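Local atomic coordinates of ABC transporter, substrate binding protein (Aeropyrum pernix, PDB entry 3EAF), a protein that probably captures a small solute outside the cell and delivers it to an ABC transporter, and carries a bound magnesium ion. Residues I354-L357 with L363-M366; S137-G142 with K250-S255; N207-C212 with D236-Q241. All coordinates share one frame; numbering follows the deposited sequence.

Contact 1. Residues I354-L357 with L363-M366; sequences IIKL and LQLM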
loop_
_atom_site.group_PDB
_atom_site.type_symbol
_atom_site.label_atom_id
_atom_site.label_comp_id
_atom_site.label_asym_id
_atom_site.label_seq_id
_atom_site.Cartn_x
_atom_site.Cartn_y
_atom_site.Cartn_z
ATOM N N ILE A 354 2.298 10.337 8.873
ATOM C CA ILE A 354 3.185 11.095 8.008
ATOM C C ILE A 354 4.582 11.023 8.595
ATOM O O ILE A 354 4.768 11.208 9.804
ATOM C CB ILE A 354 2.734 12.581 7.858
ATOM C CG1 ILE A 354 1.337 12.679 7.207
ATOM C CG2 ILE A 354 3.795 13.401 7.098
ATOM C CD1 ILE A 354 1.257 12.257 5.742
ATOM N N ILE A 355 5.560 10.760 7.735
ATOM C CA ILE A 355 6.945 10.600 8.154
ATOM C C ILE A 355 7.791 11.639 7.443
ATOM O O ILE A 355 7.659 11.832 6.228
ATOM C CB ILE A 355 7.478 9.155 7.856
ATOM C CG1 ILE A 355 6.633 8.102 8.584
ATOM C CG2 ILE A 355 8.949 9.004 8.232
ATOM C CD1 ILE A 355 5.418 7.649 7.783
ATOM N N LYS A 356 8.649 12.311 8.204
ATOM C CA LYS A 356 9.528 13.328 7.652
ATOM C C LYS A 356 10.960 12.832 7.503
ATOM O O LYS A 356 11.502 12.187 8.401
ATOM C CB LYS A 356 9.527 14.573 8.541
ATOM C CG LYS A 356 10.367 15.733 8.011
ATOM C CD LYS A 356 10.363 16.872 9.002
ATOM C CE LYS A 356 11.143 18.072 8.509
ATOM N NZ LYS A 356 11.209 19.104 9.598
ATOM N N LEU A 357 11.568 13.156 6.371
ATOM C CA LEU A 357 13.007 13.067 6.236
ATOM C C LEU A 357 13.580 14.289 6.954
ATOM O O LEU A 357 13.555 15.407 6.425
ATOM C CB LEU A 357 13.413 13.036 4.758
ATOM C CG LEU A 357 14.898 13.037 4.379
ATOM C CD1 LEU A 357 15.670 12.000 5.177
ATOM C CD2 LEU A 357 15.056 12.797 2.880
ATOM N N LEU A 363 14.767 9.804 9.935
ATOM C CA LEU A 363 13.317 9.841 9.775
ATOM C C LEU A 363 12.616 10.191 11.081
ATOM O O LEU A 363 12.984 9.696 12.155
ATOM C CB LEU A 363 12.779 8.522 9.208
ATOM C CG LEU A 363 13.236 8.111 7.804
ATOM C CD1 LEU A 363 12.483 6.872 7.343
ATOM C CD2 LEU A 363 13.057 9.239 6.796
ATOM N N GLN A 364 11.596 11.039 10.973
ATOM C CA GLN A 364 10.874 11.543 12.129
ATOM C C GLN A 364 9.387 11.369 11.921
ATOM O O GLN A 364 8.864 11.697 10.862
ATOM C CB GLN A 364 11.223 13.016 12.364
ATOM C CG GLN A 364 12.726 13.250 12.548
ATOM C CD GLN A 364 13.146 14.711 12.464
ATOM O OE1 GLN A 364 12.338 15.601 12.172
ATOM N NE2 GLN A 364 14.427 14.960 12.715
ATOM N N LEU A 365 8.706 10.840 12.929
ATOM C CA LEU A 365 7.265 10.656 12.842
ATOM C C LEU A 365 6.539 11.971 13.146
ATOM O O LEU A 365 6.729 12.552 14.216
ATOM C CB LEU A 365 6.802 9.533 13.783
ATOM C CG LEU A 365 5.318 9.143 13.787
ATOM C CD1 LEU A 365 4.878 8.569 12.437
ATOM C CD2 LEU A 365 5.026 8.153 14.910
HETATM N N MSE A 366 5.715 12.429 12.200
HETATM C CA MSE A 366 4.898 13.634 12.390
HETATM C C MSE A 366 3.624 13.381 13.188
HETATM O O MSE A 366 3.160 14.274 13.903
HETATM C CB MSE A 366 4.529 14.286 11.046
HETATM C CG MSE A 366 5.708 14.768 10.212
HETATM SE SE MSE A 366 6.786 16.149 11.079
HETATM C CE MSE A 366 8.072 15.055 12.057
HETATM O O HOH W 1 13.721 17.767 11.188
#

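Contact 2. Residues S137-G142 with K250-S255; sequences SEFGQG and KVFGIS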
loop_
_atom_site.group_PDB
_atom_site.type_symbol
_atom_site.label_atom_id
_atom_site.label_comp_id
_atom_site.label_asym_id
_atom_site.label_seq_id
_atom_site.Cartn_x
_atom_site.Cartn_y
_atom_site.Cartn_z
ATOM N N SER A 137 -1.902 22.459 5.945
ATOM C CA SER A 137 -2.109 22.934 7.311
ATOM C C SER A 137 -0.799 23.289 8.007
ATOM O O SER A 137 -0.738 24.237 8.789
ATOM C CB SER A 137 -2.870 21.891 8.125
ATOM O OG SER A 137 -4.173 21.715 7.591
ATOM N N GLU A 138 0.242 22.523 7.711
ATOM C CA GLU A 138 1.539 22.713 8.335
ATOM C C GLU A 138 2.328 23.858 7.695
ATOM O O GLU A 138 2.993 24.622 8.396
ATOM C CB GLU A 138 2.330 21.393 8.294
ATOM C CG GLU A 138 3.672 21.405 9.024
ATOM C CD GLU A 138 3.552 21.495 10.538
ATOM O OE1 GLU A 138 2.459 21.245 11.100
ATOM O OE2 GLU A 138 4.579 21.818 11.170
ATOM N N PHE A 139 2.241 23.992 6.373
ATOM C CA PHE A 139 3.108 24.926 5.648
ATOM C C PHE A 139 2.365 26.025 4.890
ATOM O O PHE A 139 2.990 26.947 4.349
ATOM C CB PHE A 139 4.061 24.163 4.706
ATOM C CG PHE A 139 4.937 23.163 5.409
ATOM C CD1 PHE A 139 5.975 23.587 6.232
ATOM C CD2 PHE A 139 4.720 21.796 5.248
ATOM C CE1 PHE A 139 6.787 22.663 6.891
ATOM C CE2 PHE A 139 5.519 20.865 5.895
ATOM C CZ PHE A 139 6.559 21.297 6.718
ATOM N N GLY A 140 1.038 25.919 4.850
ATOM C CA GLY A 140 0.205 26.939 4.234
ATOM C C GLY A 140 -0.336 26.557 2.869
ATOM O O GLY A 140 0.071 25.548 2.271
ATOM N N GLN A 141 -1.264 27.370 2.381
ATOM C CA GLN A 141 -1.780 27.234 1.032
ATOM C C GLN A 141 -0.654 27.541 0.044
ATOM O O GLN A 141 0.297 28.253 0.377
ATOM C CB GLN A 141 -2.990 28.153 0.836
ATOM C CG GLN A 141 -4.150 27.769 1.755
ATOM C CD GLN A 141 -5.346 28.704 1.689
ATOM O OE1 GLN A 141 -5.428 29.597 0.837
ATOM N NE2 GLN A 141 -6.294 28.494 2.603
ATOM N N GLY A 142 -0.733 26.967 -1.152
ATOM C CA GLY A 142 0.337 27.140 -2.127
ATOM C C GLY A 142 0.183 26.338 -3.398
ATOM O O GLY A 142 -0.858 25.730 -3.644
ATOM N N LYS A 250 13.090 18.220 3.743
ATOM C CA LYS A 250 12.207 18.637 2.638
ATOM C C LYS A 250 11.399 17.529 1.959
ATOM O O LYS A 250 10.820 17.762 0.896
ATOM C CB LYS A 250 13.007 19.383 1.553
ATOM C CG LYS A 250 13.714 20.644 2.032
ATOM C CD LYS A 250 14.252 21.457 0.869
ATOM C CE LYS A 250 15.508 20.860 0.267
ATOM N NZ LYS A 250 16.075 21.799 -0.741
ATOM N N VAL A 251 11.373 16.332 2.542
ATOM C CA VAL A 251 10.622 15.209 1.955
ATOM C C VAL A 251 9.747 14.539 3.013
ATOM O O VAL A 251 10.165 14.359 4.160
ATOM C CB VAL A 251 11.541 14.150 1.284
ATOM C CG1 VAL A 251 10.705 13.108 0.522
ATOM C CG2 VAL A 251 12.547 14.809 0.326
ATOM N N PHE A 252 8.530 14.185 2.614
ATOM C CA PHE A 252 7.582 13.531 3.501
ATOM C C PHE A 252 7.003 12.291 2.830
ATOM O O PHE A 252 6.749 12.295 1.621
ATOM C CB PHE A 252 6.453 14.496 3.881
ATOM C CG PHE A 252 6.909 15.686 4.701
ATOM C CD1 PHE A 252 6.883 15.638 6.096
ATOM C CD2 PHE A 252 7.361 16.848 4.076
ATOM C CE1 PHE A 252 7.302 16.725 6.856
ATOM C CE2 PHE A 252 7.786 17.945 4.824
ATOM C CZ PHE A 252 7.763 17.879 6.219
ATOM N N GLY A 253 6.794 11.239 3.617
ATOM C CA GLY A 253 6.189 10.016 3.121
ATOM C C GLY A 253 4.900 9.720 3.850
ATOM O O GLY A 253 4.778 9.980 5.051
ATOM N N ILE A 254 3.930 9.187 3.120
ATOM C CA ILE A 254 2.687 8.729 3.720
ATOM C C ILE A 254 2.848 7.254 4.071
ATOM O O ILE A 254 3.509 6.509 3.345
ATOM C CB ILE A 254 1.494 8.909 2.743
ATOM C CG1 ILE A 254 1.325 10.382 2.351
ATOM C CG2 ILE A 254 0.195 8.344 3.329
ATOM C CD1 ILE A 254 0.377 10.604 1.169
ATOM N N SER A 255 2.255 6.836 5.188
ATOM C CA SER A 255 2.129 5.417 5.492
ATOM C C SER A 255 0.942 5.179 6.409
ATOM O O SER A 255 0.849 5.807 7.466
ATOM C CB SER A 255 3.404 4.869 6.138
ATOM O OG SER A 255 3.241 3.501 6.469
#

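Contact 3. Residues N207-C212 with D236-Q241; sequences NTISSC and DERSPQ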
loop_
_atom_site.group_PDB
_atom_site.type_symbol
_atom_site.label_atom_id
_atom_site.label_comp_id
_atom_site.label_asym_id
_atom_site.label_seq_id
_atom_site.Cartn_x
_atom_site.Cartn_y
_atom_site.Cartn_z
ATOM N N ASN A 207 4.835 7.506 -7.859
ATOM C CA ASN A 207 5.580 6.297 -8.229
ATOM C C ASN A 207 6.232 5.607 -7.017
ATOM O O ASN A 207 6.098 6.074 -5.882
ATOM C CB ASN A 207 6.671 6.634 -9.262
ATOM C CG ASN A 207 6.116 7.178 -10.571
ATOM O OD1 ASN A 207 4.904 7.196 -10.802
ATOM N ND2 ASN A 207 7.016 7.622 -11.443
ATOM N N THR A 208 6.945 4.506 -7.267
ATOM C CA THR A 208 7.652 3.781 -6.208
ATOM C C THR A 208 8.941 4.502 -5.807
ATOM O O THR A 208 9.368 5.444 -6.483
ATOM C CB THR A 208 7.971 2.312 -6.605
ATOM O OG1 THR A 208 8.965 2.294 -7.636
ATOM C CG2 THR A 208 6.715 1.590 -7.096
ATOM N N ILE A 209 9.560 4.033 -4.724
ATOM C CA ILE A 209 10.713 4.691 -4.102
ATOM C C ILE A 209 11.878 5.010 -5.049
ATOM O O ILE A 209 12.581 5.993 -4.837
ATOM C CB ILE A 209 11.217 3.903 -2.836
ATOM C CG1 ILE A 209 12.236 4.730 -2.040
ATOM C CG2 ILE A 209 11.745 2.504 -3.215
ATOM C CD1 ILE A 209 12.553 4.190 -0.647
ATOM N N SER A 210 12.083 4.190 -6.080
ATOM C CA SER A 210 13.204 4.381 -7.008
ATOM C C SER A 210 13.137 5.720 -7.734
ATOM O O SER A 210 14.082 6.497 -7.686
ATOM C CB SER A 210 13.286 3.230 -8.020
ATOM O OG SER A 210 13.552 2.012 -7.347
ATOM N N SER A 211 12.026 5.991 -8.403
ATOM C CA SER A 211 11.888 7.263 -9.112
ATOM C C SER A 211 11.589 8.438 -8.175
ATOM O O SER A 211 12.061 9.546 -8.422
ATOM C CB SER A 211 10.853 7.167 -10.237
ATOM O OG SER A 211 9.590 6.781 -9.743
ATOM N N CYS A 212 10.822 8.201 -7.107
ATOM C CA CYS A 212 10.568 9.244 -6.097
ATOM C C CYS A 212 11.867 9.792 -5.524
ATOM O O CYS A 212 12.036 11.002 -5.398
ATOM C CB CYS A 212 9.710 8.720 -4.948
ATOM S SG CYS A 212 7.960 8.516 -5.325
ATOM N N ASP A 236 10.456 5.180 2.310
ATOM C CA ASP A 236 10.642 4.280 3.461
ATOM C C ASP A 236 12.009 4.518 4.104
ATOM O O ASP A 236 12.622 5.571 3.883
ATOM C CB ASP A 236 10.396 2.784 3.107
ATOM C CG ASP A 236 11.352 2.239 2.038
ATOM O OD1 ASP A 236 12.584 2.420 2.162
ATOM O OD2 ASP A 236 10.869 1.599 1.068
ATOM N N GLU A 237 12.476 3.541 4.884
ATOM C CA GLU A 237 13.722 3.639 5.662
ATOM C C GLU A 237 14.964 3.941 4.815
ATOM O O GLU A 237 15.947 4.477 5.329
ATOM C CB GLU A 237 13.951 2.350 6.476
ATOM C CG GLU A 237 12.893 2.076 7.558
ATOM C CD GLU A 237 11.698 1.281 7.051
ATOM O OE1 GLU A 237 11.540 1.128 5.818
ATOM O OE2 GLU A 237 10.913 0.794 7.891
ATOM N N ARG A 238 14.905 3.600 3.523
ATOM C CA ARG A 238 16.023 3.811 2.587
ATOM C C ARG A 238 16.097 5.238 2.045
ATOM O O ARG A 238 17.120 5.643 1.484
ATOM C CB ARG A 238 15.917 2.840 1.406
ATOM C CG ARG A 238 16.172 1.384 1.762
ATOM C CD ARG A 238 15.725 0.463 0.636
ATOM N NE ARG A 238 14.269 0.516 0.450
ATOM C CZ ARG A 238 13.588 -0.182 -0.462
ATOM N NH1 ARG A 238 14.215 -0.999 -1.301
ATOM N NH2 ARG A 238 12.272 -0.060 -0.537
ATOM N N SER A 239 15.017 5.998 2.223
ATOM C CA SER A 239 14.874 7.327 1.611
ATOM C C SER A 239 15.975 8.339 1.960
ATOM O O SER A 239 16.410 9.076 1.080
ATOM C CB SER A 239 13.480 7.915 1.885
ATOM O OG SER A 239 12.475 7.187 1.195
ATOM N N PRO A 240 16.430 8.389 3.236
ATOM C CA PRO A 240 17.543 9.307 3.537
ATOM C C PRO A 240 18.777 9.052 2.668
ATOM O O PRO A 240 19.389 9.992 2.155
ATOM C CB PRO A 240 17.865 9.009 5.003
ATOM C CG PRO A 240 16.618 8.412 5.566
ATOM C CD PRO A 240 15.962 7.676 4.439
ATOM N N GLN A 241 19.120 7.781 2.504
ATOM C CA GLN A 241 20.279 7.364 1.723
ATOM C C GLN A 241 20.051 7.530 0.206
ATOM O O GLN A 241 20.952 7.948 -0.522
ATOM C CB GLN A 241 20.650 5.918 2.083
ATOM C CG GLN A 241 21.010 5.672 3.587
ATOM C CD GLN A 241 19.809 5.692 4.581
ATOM O OE1 GLN A 241 18.648 5.448 4.211
ATOM N NE2 GLN A 241 20.113 5.970 5.861
#

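Contact 1. Residues I354-L357 with L363-M366
Lys356 turns CG away from its amide nitrogen (chi1 -177°) and keeps every later torsion extended, which lays it alongside Gln364, both side chains pointing the same way off one face of a beta hairpin. Their ends share a water, which donates to Gln364 OE1 at 2.8 Å and accepts a longer bond from Lys356 NZ. Selenomethionine Met366, bent at its second and third torsions, curls over the neighbouring strand on the same side, with its CE 3.8 Å from Lys356 CB while its CG touches Ile354 CG2. The backbones of 354-357 and 363-366 run antiparallel. Lys356 and Gln364 form a hydrogen-bonded pair, with Lys356 N to Gln364 O at 2.7 Å and almost straight (176°), and Gln364 N returning the bond to Lys356 O. Met366 N adds a third, to Ile354 O. On the other face Ile355 CG2 meets Leu363 CB at 4.0 Å, and Leu363 CD2 reaches Leu357 CD1; Phe235 and Tyr259 line this apolar side. Three backbone bonds thus fix the register, Ile355, Leu357, Leu363 and Leu365 make one face apolar, and the other mixes the apolar Met366 contacts with a water bridge between amine and amide.

Contact 2. Residues S137-G142 with K250-S255
Aromatic contact carries this meeting of a helix end with a strand: Phe139, the last residue of helix 124-139, and Phe252 of strand 251-255 reach for each other from opposite directions. Phe139 CZ and Phe252 CZ are 3.7 Å apart, and Phe139 CE2 is equally close to Phe252 CZ. Phe252 CZ sits at the edge of the Phe139 ring, near its plane; the two planes make 54° and the centroids lie 5.7 Å apart, an oblique pair. In both residues CG stands anti to the carbonyl carbon, and with each CB directed toward the other segment the rings meet at their CZ ends. Further aromatic and apolar packing surrounds the pair: Phe227 meets the Phe139 ring, Phe134 meets that of Phe252, and Glu138 CG rests over the centre of one Phe139 face, 3.6 Å above its plane.

Polar bonds serve the backbone around the rings rather than the contact itself. Gly140 leaves the helix with positive phi (104°), a conformation that calls for glycine, and its carbonyl O takes a hydrogen bond from Tyr202 OH. Phe252 is bonded through its backbone to Leu228 of the adjacent parallel strand. Helix 124-139 lies against a sheet whose strands from 171-178 to 251-255 run parallel, the alpha/beta layering of a lobe of periplasmic-binding-protein folds.

Contact 3. Residues N207-C212 with D236-Q241
Ile209, in the first turn of helix 209-222, pushes its CD1 against a capping box at the entry to helix 239-243, formed by Asp236 and Ser239. Ile209 CD1 lies 3.3 Å from Asp236 OD1 and 3.5 Å from Ser239 OG, so an apolar methyl sits directly against the polar atoms of the box. The extended arm that delivers it has CG1 anti to the backbone N (chi1 -169°); the other branch, CG2, lies over one face of the Arg238 guanidinium, 3.7 Å from NH2. In the next shell, a type I turn from Asp236 to Ser239 holds the box: Asp236 N donates to Ser239 OG at 3.1 Å, and Asp236 OD1 accepts from Arg238 N. Arg238 also grips the carboxylate side-on, through NE to OD1 and NH2 to OD2. Farther out, Arg289 forms a salt bridge with Asp236 OD2; the buried acid thus has two arginine partners, which would probably favour its ionised form. Asp19 O binds Arg238 NH1, and on the residues flanking Ile209, Thr208 OG1 and Ser210 OG both bond to Asp19 OD2. The shortest bond of the grip, Arg238 NH2 to Asp236 OD2, is 2.7 Å long, nearly straight at 175°, and uses the syn lone pair of OD2.

In the fold
From the N terminus, the first segment reached is 137-142, whose partner comes over a hundred residues later; contact 2 therefore closes the longest loop. Contact 3 opens and closes within that loop, joining the starts of helices 209-222 and 239-243, and strand 251-255 follows the second of these. Contact 1 comes last, as a short hairpin in series with the others. Strands 251-255 and 352-357 are neighbours in one sheet, where Ile355 O and Gly253 N probably hydrogen-bond, binding contact 1 to contact 2. Leu357 and Leu363 pack on Pro240, bringing in contact 3, whereas contacts 2 and 3 stay about 6 Å apart at their nearest atoms.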